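Local structure of structural polyprotein, VP2 (Israeli acute paralysis virus, 5CDD) at residues 3-8 / 188-193; 54-59 / 145-150; 75-80 / 91-96; 122-125 / 131-134. The protein probably serves as a structural subunit of the virus capsid, this chain being the VP2 piece of the longer structural polyprotein. One frame throughout, in Å; residues are numbered along the deposited sequence.

Overall arrangement
VP2 is a jelly-roll beta sandwich, and the four contacts run from one end, through the middle, to beyond the centre. Interactions 1 and 2 lie at the same end, with centres about 13 Å apart, and they touch through Leu190 and Leu147. Interactions 3 and 4 adjoin each other, with centres about 7 Å apart, and both join the two facing sheets. The centres of interactions 1 and 4 are about 29 Å apart. Along the chain, interaction 1 encloses all the others, and interaction 2 encloses 3 and then 4. Strand 131-146 serves interactions 2 and 4. The four contacts thus tie the N-terminal helix, a short helix and both sheets into one sandwich.

Interaction 1: 3-8 / 188-193; sequences HSIIQF and ISLVIP
The N-terminal helix 2-9 packs on the last strand of the jelly roll, 188-193, through Ile6 on Ile188 and Ile5 on Leu190. The main touch is between the two isoleucines, which run past each other in opposite directions. CG2 of Ile6 lies 3.5 Å from CD1 of Ile188. The same Ile6 CG2 sits 3.6 Å from CB of Ile188, so the methyl sits alongside the CB-CG1-CD1 chain of Ile188. Ile188 points at the helix. Its CG1 lies opposite the carbonyl carbon (chi1 -50°) and the chain beyond is extended (chi2 169°), which carries CD1 up to the helix. There it also comes close to the backbone oxygen of Ile6. The CG1 of Ile6 packs over the other branch, 4.0 Å from Ile188 CG2. Two residues further along the strand, Leu190 meets Ile5. The two cross at about a right angle, with Ile5 CG2 3.7 Å from Leu190 CD2. The contact is entirely apolar between side chains and only partly buried. His3, earlier in the helix, makes a weak hydrogen bond through NE2 to Val11 O of a neighbouring subunit. Strand 188-193 is bonded along its edge to strand 68-81, antiparallel. Phe68 of that strand packs against both Ile5 and Leu190, while Leu71 packs against Ile188, so the helix lies against two adjacent strands.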
loop_
_atom_site.group_PDB
_atom_site.type_symbol
_atom_site.label_atom_id
_atom_site.label_comp_id
_atom_site.label_asym_id
_atom_site.label_seq_id
_atom_site.Cartn_x
_atom_site.Cartn_y
_atom_site.Cartn_z
ATOM N N HIS C 3 9.487 60.510 11.490
ATOM C CA HIS C 3 9.582 60.542 10.038
ATOM C C HIS C 3 10.462 61.684 9.554
ATOM O O HIS C 3 11.305 61.489 8.680
ATOM C CB HIS C 3 8.192 60.653 9.406
ATOM C CG HIS C 3 8.215 60.693 7.910
ATOM N ND1 HIS C 3 8.021 61.856 7.193
ATOM C CD2 HIS C 3 8.451 59.724 6.995
ATOM C CE1 HIS C 3 8.137 61.600 5.903
ATOM N NE2 HIS C 3 8.398 60.314 5.754
ATOM N N SER C 4 10.267 62.871 10.120
ATOM C CA SER C 4 11.065 64.031 9.735
ATOM C C SER C 4 12.534 63.775 10.059
ATOM O O SER C 4 13.429 64.277 9.378
ATOM C CB SER C 4 10.568 65.282 10.466
ATOM O OG SER C 4 10.597 65.095 11.868
ATOM N N ILE C 5 12.778 62.983 11.100
ATOM C CA ILE C 5 14.138 62.646 11.504
ATOM C C ILE C 5 14.760 61.709 10.477
ATOM O O ILE C 5 15.912 61.881 10.080
ATOM C CB ILE C 5 14.164 61.941 12.874
ATOM C CG1 ILE C 5 13.712 62.908 13.967
ATOM C CG2 ILE C 5 15.562 61.418 13.166
ATOM C CD1 ILE C 5 13.726 62.309 15.357
ATOM N N ILE C 6 13.989 60.714 10.057
ATOM C CA ILE C 6 14.457 59.751 9.072
ATOM C C ILE C 6 14.740 60.454 7.751
ATOM O O ILE C 6 15.684 60.103 7.042
ATOM C CB ILE C 6 13.418 58.624 8.864
ATOM C CG1 ILE C 6 13.305 57.797 10.149
ATOM C CG2 ILE C 6 13.826 57.737 7.696
ATOM C CD1 ILE C 6 12.304 56.671 10.077
ATOM N N GLN C 7 13.927 61.452 7.425
ATOM C CA GLN C 7 14.120 62.211 6.196
ATOM C C GLN C 7 15.440 62.969 6.259
ATOM O O GLN C 7 16.162 63.067 5.267
ATOM C CB GLN C 7 12.975 63.202 5.995
ATOM C CG GLN C 7 11.706 62.588 5.443
ATOM C CD GLN C 7 11.946 61.848 4.140
ATOM O OE1 GLN C 7 12.348 60.683 4.138
ATOM N NE2 GLN C 7 11.718 62.529 3.022
ATOM N N PHE C 8 15.746 63.503 7.437
ATOM C CA PHE C 8 16.973 64.259 7.654
ATOM C C PHE C 8 18.196 63.355 7.573
ATOM O O PHE C 8 19.269 63.782 7.147
ATOM C CB PHE C 8 16.912 64.953 9.021
ATOM C CG PHE C 8 18.124 65.786 9.342
ATOM C CD1 PHE C 8 19.270 65.204 9.879
ATOM C CD2 PHE C 8 18.117 67.156 9.107
ATOM C CE1 PHE C 8 20.390 65.978 10.178
ATOM C CE2 PHE C 8 19.230 67.935 9.403
ATOM C CZ PHE C 8 20.369 67.345 9.940
ATOM N N ILE C 188 16.118 53.293 6.904
ATOM C CA ILE C 188 16.243 53.644 8.307
ATOM C C ILE C 188 15.158 53.087 9.212
ATOM O O ILE C 188 13.970 53.117 8.885
ATOM C CB ILE C 188 16.280 55.164 8.487
ATOM C CG1 ILE C 188 17.322 55.765 7.544
ATOM C CG2 ILE C 188 16.607 55.499 9.935
ATOM C CD1 ILE C 188 17.255 57.257 7.450
ATOM N N SER C 189 15.594 52.580 10.360
ATOM C CA SER C 189 14.708 52.025 11.372
ATOM C C SER C 189 15.188 52.622 12.698
ATOM O O SER C 189 16.274 52.292 13.175
ATOM C CB SER C 189 14.829 50.503 11.403
ATOM O OG SER C 189 13.946 49.948 12.356
ATOM N N LEU C 190 14.382 53.502 13.284
ATOM C CA LEU C 190 14.744 54.176 14.533
ATOM C C LEU C 190 13.753 53.842 15.649
ATOM O O LEU C 190 12.597 54.245 15.581
ATOM C CB LEU C 190 14.772 55.684 14.277
ATOM C CG LEU C 190 15.646 56.609 15.115
ATOM C CD1 LEU C 190 17.090 56.126 15.144
ATOM C CD2 LEU C 190 15.575 57.997 14.500
ATOM N N VAL C 191 14.191 53.315 16.727
ATOM C CA VAL C 191 13.398 52.950 17.714
ATOM C C VAL C 191 13.853 52.896 19.041
ATOM O O VAL C 191 14.770 52.679 19.194
ATOM C CB VAL C 191 12.909 51.605 17.546
ATOM C CG1 VAL C 191 12.322 51.451 16.352
ATOM C CG2 VAL C 191 13.829 50.573 17.434
ATOM N N ILE C 192 13.016 53.117 20.025
ATOM C CA ILE C 192 13.187 53.117 21.487
ATOM C C ILE C 192 13.820 54.298 22.133
ATOM O O ILE C 192 14.705 54.584 21.727
ATOM C CB ILE C 192 13.839 51.919 21.984
ATOM C CG1 ILE C 192 13.321 50.758 21.345
ATOM C CG2 ILE C 192 13.915 51.769 23.431
ATOM C CD1 ILE C 192 12.103 50.396 21.778
ATOM N N PRO C 193 13.265 55.004 23.159
ATOM C CA PRO C 193 13.927 56.150 23.676
ATOM C C PRO C 193 14.643 55.974 24.805
ATOM O O PRO C 193 14.434 55.179 25.433
ATOM C CB PRO C 193 12.830 56.921 24.107
ATOM C CG PRO C 193 11.695 56.445 23.509
ATOM C CD PRO C 193 11.958 55.189 23.849
#

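Interaction 2: 54-59 / 145-150; sequences TVLKAG and YDLVTG
Asp146 OD1 accepts a hydrogen bond from the backbone N of Thr149, 2.7 Å away and fairly straight at 161°. The N-H comes from above the carboxylate plane, 48° out of it. This bond from an aspartate side chain to the backbone N three residues on is an Asx motif. It forms where strand 131-146 of the jelly roll ends and the chain turns off. The turn is also tied by its backbone, with Gly150 N bonded to Asp146 O at 3.1 Å, and the backbone N of Asp146 is bonded to Glu152 OE2. The other carboxylate oxygen, OD2, makes a salt bridge with Lys69. The two carboxylate oxygens thus have separate partners, and Lys69 would probably favour the charged form. Beside this turn, residues 145-150 meet the short helix 53-57 through one side chain, Leu56. The helix is weakly bonded, but Leu56 points toward the strand end and is buried. Leu71 of strand 68-81 and Leu185 of strand 179-186 pack around it. Leu56 and Tyr145 run past each other in opposite directions. The methyl CD1 of Leu56 lies 3.6 Å from CE2 of the Tyr145 ring, and it approaches the ring obliquely. Leu147 crosses Leu56 at about a right angle. Its CG lies opposite the carbonyl carbon (chi1 -62°), and that turn brings its CD2 to within 4.0 Å of the same Leu56 CD1.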
loop_
_atom_site.group_PDB
_atom_site.type_symbol
_atom_site.label_atom_id
_atom_site.label_comp_id
_atom_site.label_asym_id
_atom_site.label_seq_id
_atom_site.Cartn_x
_atom_site.Cartn_y
_atom_site.Cartn_z
ATOM N N THR C 54 30.700 57.138 10.934
ATOM C CA THR C 54 31.234 58.229 10.126
ATOM C C THR C 54 30.149 59.132 9.555
ATOM O O THR C 54 30.281 60.357 9.555
ATOM C CB THR C 54 32.079 57.691 8.949
ATOM O OG1 THR C 54 33.260 57.056 9.453
ATOM C CG2 THR C 54 32.488 58.819 8.022
ATOM N N VAL C 55 29.079 58.526 9.057
ATOM C CA VAL C 55 27.987 59.294 8.474
ATOM C C VAL C 55 27.066 59.847 9.563
ATOM O O VAL C 55 26.451 60.901 9.393
ATOM C CB VAL C 55 27.170 58.434 7.481
ATOM C CG1 VAL C 55 26.545 57.267 8.204
ATOM C CG2 VAL C 55 26.102 59.278 6.800
ATOM N N LEU C 56 26.973 59.145 10.687
ATOM C CA LEU C 56 26.132 59.628 11.774
ATOM C C LEU C 56 26.773 60.870 12.401
ATOM O O LEU C 56 26.133 61.570 13.180
ATOM C CB LEU C 56 25.927 58.549 12.850
ATOM C CG LEU C 56 25.118 57.284 12.537
ATOM C CD1 LEU C 56 25.128 56.384 13.769
ATOM C CD2 LEU C 56 23.681 57.628 12.149
ATOM N N LYS C 57 28.034 61.146 12.070
ATOM C CA LYS C 57 28.703 62.326 12.616
ATOM C C LYS C 57 28.640 63.563 11.716
ATOM O O LYS C 57 28.833 64.678 12.191
ATOM C CB LYS C 57 30.173 62.023 12.976
ATOM C CG LYS C 57 30.364 61.442 14.388
ATOM C CD LYS C 57 31.712 61.809 15.035
ATOM C CE LYS C 57 32.855 60.933 14.555
ATOM N NZ LYS C 57 32.783 59.537 15.067
ATOM N N ALA C 58 28.368 63.386 10.428
ATOM C CA ALA C 58 28.298 64.536 9.529
ATOM C C ALA C 58 26.890 65.108 9.396
ATOM O O ALA C 58 25.914 64.485 9.816
ATOM C CB ALA C 58 28.825 64.158 8.163
ATOM N N GLY C 59 26.795 66.304 8.821
ATOM C CA GLY C 59 25.501 66.939 8.623
ATOM C C GLY C 59 24.668 67.092 9.875
ATOM O O GLY C 59 23.485 67.421 9.796
ATOM N N TYR C 145 21.817 48.609 15.561
ATOM C CA TYR C 145 23.021 49.317 15.978
ATOM C C TYR C 145 22.718 50.138 17.231
ATOM O O TYR C 145 21.751 50.897 17.262
ATOM C CB TYR C 145 23.481 50.239 14.842
ATOM C CG TYR C 145 24.695 51.090 15.150
ATOM C CD1 TYR C 145 25.949 50.513 15.349
ATOM C CD2 TYR C 145 24.590 52.479 15.229
ATOM C CE1 TYR C 145 27.070 51.299 15.617
ATOM C CE2 TYR C 145 25.702 53.272 15.498
ATOM C CZ TYR C 145 26.937 52.677 15.690
ATOM O OH TYR C 145 28.036 53.459 15.955
ATOM N N ASP C 146 23.539 49.981 18.265
ATOM C CA ASP C 146 23.346 50.721 19.507
ATOM C C ASP C 146 23.862 52.147 19.332
ATOM O O ASP C 146 25.070 52.373 19.256
ATOM C CB ASP C 146 24.099 50.044 20.650
ATOM C CG ASP C 146 23.674 50.557 22.011
ATOM O OD1 ASP C 146 23.714 51.788 22.226
ATOM O OD2 ASP C 146 23.303 49.726 22.865
ATOM N N LEU C 147 22.942 53.105 19.273
ATOM C CA LEU C 147 23.302 54.505 19.093
ATOM C C LEU C 147 24.005 55.111 20.303
ATOM O O LEU C 147 24.890 55.948 20.159
ATOM C CB LEU C 147 22.051 55.328 18.761
ATOM C CG LEU C 147 21.302 54.973 17.472
ATOM C CD1 LEU C 147 19.987 55.724 17.434
ATOM C CD2 LEU C 147 22.150 55.312 16.258
ATOM N N VAL C 148 23.623 54.681 21.497
ATOM C CA VAL C 148 24.221 55.226 22.710
ATOM C C VAL C 148 25.632 54.705 22.973
ATOM O O VAL C 148 26.498 55.454 23.416
ATOM C CB VAL C 148 23.337 54.931 23.945
ATOM C CG1 VAL C 148 23.921 55.575 25.173
ATOM C CG2 VAL C 148 21.947 55.466 23.722
ATOM N N THR C 149 25.865 53.427 22.691
ATOM C CA THR C 149 27.172 52.817 22.911
ATOM C C THR C 149 28.195 53.174 21.834
ATOM O O THR C 149 29.384 53.292 22.123
ATOM C CB THR C 149 27.039 51.282 23.005
ATOM O OG1 THR C 149 26.493 50.929 24.282
ATOM C CG2 THR C 149 28.386 50.612 22.811
ATOM N N GLY C 150 27.731 53.330 20.597
ATOM C CA GLY C 150 28.607 53.689 19.494
ATOM C C GLY C 150 29.931 52.962 19.343
ATOM O O GLY C 150 30.915 53.565 18.922
#

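Interaction 3: 75-80 / 91-96; sequences VQVKLV and MYLAYS
Leu93 is the residue of 91-96 that reaches across the jelly roll to Val77 and Leu79 on the facing sheet. Strand 90-97 belongs to the sheet with 121-125 and 155-161, while 68-81 belongs to the other. The first residue, Met91, is buried and packs within its own half of the fold, on Pro161. Tyr92 follows, its hydroxyl bonded to the backbone oxygen of Tyr119. Then comes Leu93, which points at the opposite strand. Its CG lies opposite the backbone N (chi1 -178°), and this together with chi2 (66°) carries CD2 toward the facing sheet. Leu79 comes from the other side, and the two leucines reach toward each other tip to tip. CD1 of Leu79 is 3.7 Å from CD2 of Leu93, and CG of Leu79 is 4.0 Å from the same methyl. Leu79 achieves this with CG opposite its carbonyl carbon (chi1 -58°). Val77, two residues earlier on the same side of its strand, slants across Leu93 and places CG1 4.0 Å from Leu93 CD2. So one methyl of Leu93 meets both neighbours. Leu157 of strand 155-161 packs on Val77 and Leu93 alike. Further along, Tyr95 turns to another subunit, its hydroxyl bonded to Trp192 NE1 of that chain. The nearest CA atoms, those of Leu79 and Leu93, are 9.3 Å apart, the spacing of facing sheets. Every touch between 75-80 and 91-96 is methyl or methine on methyl and buried, so the two sheets are held together here by apolar packing, which sets no strict direction.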
loop_
_atom_site.group_PDB
_atom_site.type_symbol
_atom_site.label_atom_id
_atom_site.label_comp_id
_atom_site.label_asym_id
_atom_site.label_seq_id
_atom_site.Cartn_x
_atom_site.Cartn_y
_atom_site.Cartn_z
ATOM N N VAL C 75 23.913 52.119 4.244
ATOM C CA VAL C 75 24.691 53.322 4.000
ATOM C C VAL C 75 24.792 53.576 2.505
ATOM O O VAL C 75 25.181 52.699 1.736
ATOM C CB VAL C 75 26.108 53.208 4.593
ATOM C CG1 VAL C 75 26.933 54.426 4.209
ATOM C CG2 VAL C 75 26.023 53.082 6.107
ATOM N N GLN C 76 24.426 54.787 2.101
ATOM C CA GLN C 76 24.467 55.177 0.702
ATOM C C GLN C 76 25.731 55.995 0.460
ATOM O O GLN C 76 26.029 56.922 1.213
ATOM C CB GLN C 76 23.237 56.015 0.365
ATOM C CG GLN C 76 22.578 55.657 -0.948
ATOM C CD GLN C 76 21.961 54.279 -0.923
ATOM O OE1 GLN C 76 21.116 53.979 -0.078
ATOM N NE2 GLN C 76 22.377 53.429 -1.852
ATOM N N VAL C 77 26.473 55.651 -0.587
ATOM C CA VAL C 77 27.707 56.359 -0.905
ATOM C C VAL C 77 27.734 56.840 -2.349
ATOM O O VAL C 77 27.292 56.135 -3.260
ATOM C CB VAL C 77 28.942 55.463 -0.674
ATOM C CG1 VAL C 77 30.211 56.241 -0.970
ATOM C CG2 VAL C 77 28.954 54.949 0.755
ATOM N N LYS C 78 28.254 58.045 -2.551
ATOM C CA LYS C 78 28.360 58.618 -3.886
ATOM C C LYS C 78 29.646 59.417 -4.024
ATOM O O LYS C 78 29.943 60.282 -3.199
ATOM C CB LYS C 78 27.165 59.523 -4.186
ATOM C CG LYS C 78 27.209 60.127 -5.579
ATOM C CD LYS C 78 25.941 60.886 -5.904
ATOM C CE LYS C 78 25.957 61.376 -7.344
ATOM N NZ LYS C 78 24.682 62.053 -7.717
ATOM N N LEU C 79 30.411 59.116 -5.066
ATOM C CA LEU C 79 31.660 59.816 -5.319
ATOM C C LEU C 79 31.497 60.702 -6.542
ATOM O O LEU C 79 31.195 60.214 -7.628
ATOM C CB LEU C 79 32.797 58.823 -5.573
ATOM C CG LEU C 79 33.131 57.794 -4.494
ATOM C CD1 LEU C 79 34.332 56.980 -4.943
ATOM C CD2 LEU C 79 33.427 58.489 -3.179
ATOM N N VAL C 80 31.679 62.006 -6.361
ATOM C CA VAL C 80 31.574 62.940 -7.472
ATOM C C VAL C 80 32.989 63.295 -7.908
ATOM O O VAL C 80 33.741 63.937 -7.173
ATOM C CB VAL C 80 30.822 64.220 -7.072
ATOM C CG1 VAL C 80 30.761 65.174 -8.253
ATOM C CG2 VAL C 80 29.418 63.868 -6.605
ATOM N N MET C 91 40.248 53.632 -9.974
ATOM C CA MET C 91 40.264 53.179 -8.586
ATOM C C MET C 91 39.127 52.212 -8.285
ATOM O O MET C 91 38.252 51.986 -9.121
ATOM C CB MET C 91 40.169 54.380 -7.648
ATOM C CG MET C 91 41.093 55.512 -8.035
ATOM S SD MET C 91 41.261 56.731 -6.737
ATOM C CE MET C 91 42.866 56.272 -6.090
ATOM N N TYR C 92 39.142 51.648 -7.082
ATOM C CA TYR C 92 38.114 50.702 -6.677
ATOM C C TYR C 92 37.586 51.022 -5.282
ATOM O O TYR C 92 38.350 51.099 -4.319
ATOM C CB TYR C 92 38.678 49.279 -6.698
ATOM C CG TYR C 92 37.629 48.190 -6.617
ATOM C CD1 TYR C 92 36.647 48.070 -7.599
ATOM C CD2 TYR C 92 37.631 47.267 -5.570
ATOM C CE1 TYR C 92 35.691 47.056 -7.545
ATOM C CE2 TYR C 92 36.679 46.248 -5.505
ATOM C CZ TYR C 92 35.714 46.148 -6.496
ATOM O OH TYR C 92 34.775 45.142 -6.444
ATOM N N LEU C 93 36.274 51.216 -5.186
ATOM C CA LEU C 93 35.634 51.511 -3.912
ATOM C C LEU C 93 34.931 50.245 -3.437
ATOM O O LEU C 93 33.941 49.819 -4.032
ATOM C CB LEU C 93 34.613 52.639 -4.078
ATOM C CG LEU C 93 33.892 53.102 -2.807
ATOM C CD1 LEU C 93 34.886 53.753 -1.853
ATOM C CD2 LEU C 93 32.792 54.084 -3.175
ATOM N N ALA C 94 35.445 49.644 -2.369
ATOM C CA ALA C 94 34.862 48.421 -1.833
ATOM C C ALA C 94 34.632 48.516 -0.330
ATOM O O ALA C 94 35.236 49.349 0.344
ATOM C CB ALA C 94 35.769 47.239 -2.144
ATOM N N TYR C 95 33.755 47.662 0.190
ATOM C CA TYR C 95 33.466 47.649 1.619
ATOM C C TYR C 95 33.682 46.251 2.186
ATOM O O TYR C 95 33.640 45.261 1.453
ATOM C CB TYR C 95 32.030 48.127 1.886
ATOM C CG TYR C 95 30.933 47.161 1.494
ATOM C CD1 TYR C 95 30.624 46.061 2.296
ATOM C CD2 TYR C 95 30.183 47.361 0.335
ATOM C CE1 TYR C 95 29.595 45.185 1.957
ATOM C CE2 TYR C 95 29.153 46.491 -0.015
ATOM C CZ TYR C 95 28.863 45.406 0.801
ATOM O OH TYR C 95 27.842 44.547 0.466
ATOM N N SER C 96 33.921 46.177 3.490
ATOM C CA SER C 96 34.164 44.905 4.156
ATOM C C SER C 96 33.530 44.868 5.546
ATOM O O SER C 96 34.000 45.531 6.470
ATOM C CB SER C 96 35.673 44.668 4.270
ATOM O OG SER C 96 35.955 43.458 4.949
#

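Interaction 4: 122-125 / 131-134; sequences VELD and SVEM
No ring lies between 122-125 and 131-134, and the flat groups that take part are the peptides after Glu123 and Glu133, each met at its carbonyl oxygen by a valine methyl. CG1 of Val132 lies 3.6 Å from Glu123 O, and CG1 of Val122 lies 4.3 Å from Glu133 O. The two strands run nearly antiparallel, at 171°, but their axes come no closer than 7.8 Å. They face each other across the jelly-roll sandwich: 122-125 is bonded to strand 90-97, and 131-134 to strand 68-81. Val132 points at the opposite strand and fits between Val122 and Leu124. Leu124 starts to the side of the contact. Its CG lies opposite the backbone N (chi1 177°), which brings CD1 to within 3.8 Å of Val132 CG1 and 3.9 Å of Val132 CG2. Val122 CG2 lies 4.3 Å from Val132 CB, and its CG1 also lies against CB of Met134. Glu123 and Glu133 point away from the opposite strand, and the end of Asp125 leads away as well. Glu123 makes a salt bridge with Arg140 of a neighbouring subunit, and Asp125 makes one with Arg90. The chemistry is thus divided: apolar branches fill the space between the sheets, while the carboxylates of Glu123 and Asp125 pair with arginines outside the two strands.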
loop_
_atom_site.group_PDB
_atom_site.type_symbol
_atom_site.label_atom_id
_atom_site.label_comp_id
_atom_site.label_asym_id
_atom_site.label_seq_id
_atom_site.Cartn_x
_atom_site.Cartn_y
_atom_site.Cartn_z
ATOM N N VAL C 122 32.828 49.017 -6.525
ATOM C CA VAL C 122 32.570 49.634 -7.817
ATOM C C VAL C 122 33.835 50.334 -8.318
ATOM O O VAL C 122 34.622 50.852 -7.526
ATOM C CB VAL C 122 31.407 50.654 -7.707
ATOM C CG1 VAL C 122 31.742 51.715 -6.675
ATOM C CG2 VAL C 122 31.134 51.285 -9.058
ATOM N N GLU C 123 34.028 50.327 -9.635
ATOM C CA GLU C 123 35.189 50.956 -10.261
ATOM C C GLU C 123 34.962 52.440 -10.518
ATOM O O GLU C 123 33.825 52.903 -10.613
ATOM C CB GLU C 123 35.515 50.279 -11.592
ATOM C CG GLU C 123 36.121 48.896 -11.486
ATOM C CD GLU C 123 36.341 48.269 -12.850
ATOM O OE1 GLU C 123 35.341 47.938 -13.521
ATOM O OE2 GLU C 123 37.511 48.117 -13.258
ATOM N N LEU C 124 36.059 53.176 -10.648
ATOM C CA LEU C 124 36.004 54.608 -10.899
ATOM C C LEU C 124 37.121 55.015 -11.855
ATOM O O LEU C 124 38.293 55.006 -11.483
ATOM C CB LEU C 124 36.147 55.369 -9.580
ATOM C CG LEU C 124 36.176 56.897 -9.654
ATOM C CD1 LEU C 124 34.866 57.420 -10.232
ATOM C CD2 LEU C 124 36.408 57.462 -8.262
ATOM N N ASP C 125 36.757 55.358 -13.088
ATOM C CA ASP C 125 37.736 55.776 -14.089
ATOM C C ASP C 125 37.666 57.295 -14.207
ATOM O O ASP C 125 36.594 57.853 -14.439
ATOM C CB ASP C 125 37.426 55.134 -15.445
ATOM C CG ASP C 125 38.541 55.338 -16.458
ATOM O OD1 ASP C 125 38.917 56.502 -16.713
ATOM O OD2 ASP C 125 39.042 54.333 -17.006
ATOM N N SER C 131 30.786 60.413 -11.694
ATOM C CA SER C 131 30.363 60.043 -10.350
ATOM C C SER C 131 29.925 58.586 -10.340
ATOM O O SER C 131 29.489 58.050 -11.360
ATOM C CB SER C 131 29.197 60.918 -9.884
ATOM O OG SER C 131 28.011 60.597 -10.589
ATOM N N VAL C 132 30.052 57.949 -9.182
ATOM C CA VAL C 132 29.659 56.556 -9.022
ATOM C C VAL C 132 28.971 56.378 -7.674
ATOM O O VAL C 132 29.397 56.948 -6.671
ATOM C CB VAL C 132 30.880 55.609 -9.097
ATOM C CG1 VAL C 132 31.492 55.661 -10.486
ATOM C CG2 VAL C 132 31.911 55.999 -8.051
ATOM N N GLU C 133 27.894 55.600 -7.659
ATOM C CA GLU C 133 27.153 55.352 -6.429
ATOM C C GLU C 133 27.297 53.910 -5.971
ATOM O O GLU C 133 27.622 53.022 -6.758
ATOM C CB GLU C 133 25.671 55.681 -6.619
ATOM C CG GLU C 133 25.377 57.163 -6.735
ATOM C CD GLU C 133 23.893 57.450 -6.832
ATOM O OE1 GLU C 133 23.274 57.039 -7.837
ATOM O OE2 GLU C 133 23.347 58.082 -5.902
ATOM N N MET C 134 27.041 53.685 -4.690
ATOM C CA MET C 134 27.152 52.357 -4.113
ATOM C C MET C 134 26.278 52.260 -2.869
ATOM O O MET C 134 26.127 53.233 -2.131
ATOM C CB MET C 134 28.610 52.085 -3.750
ATOM C CG MET C 134 28.864 50.732 -3.129
ATOM S SD MET C 134 30.570 50.563 -2.579
ATOM C CE MET C 134 30.430 51.169 -0.907
#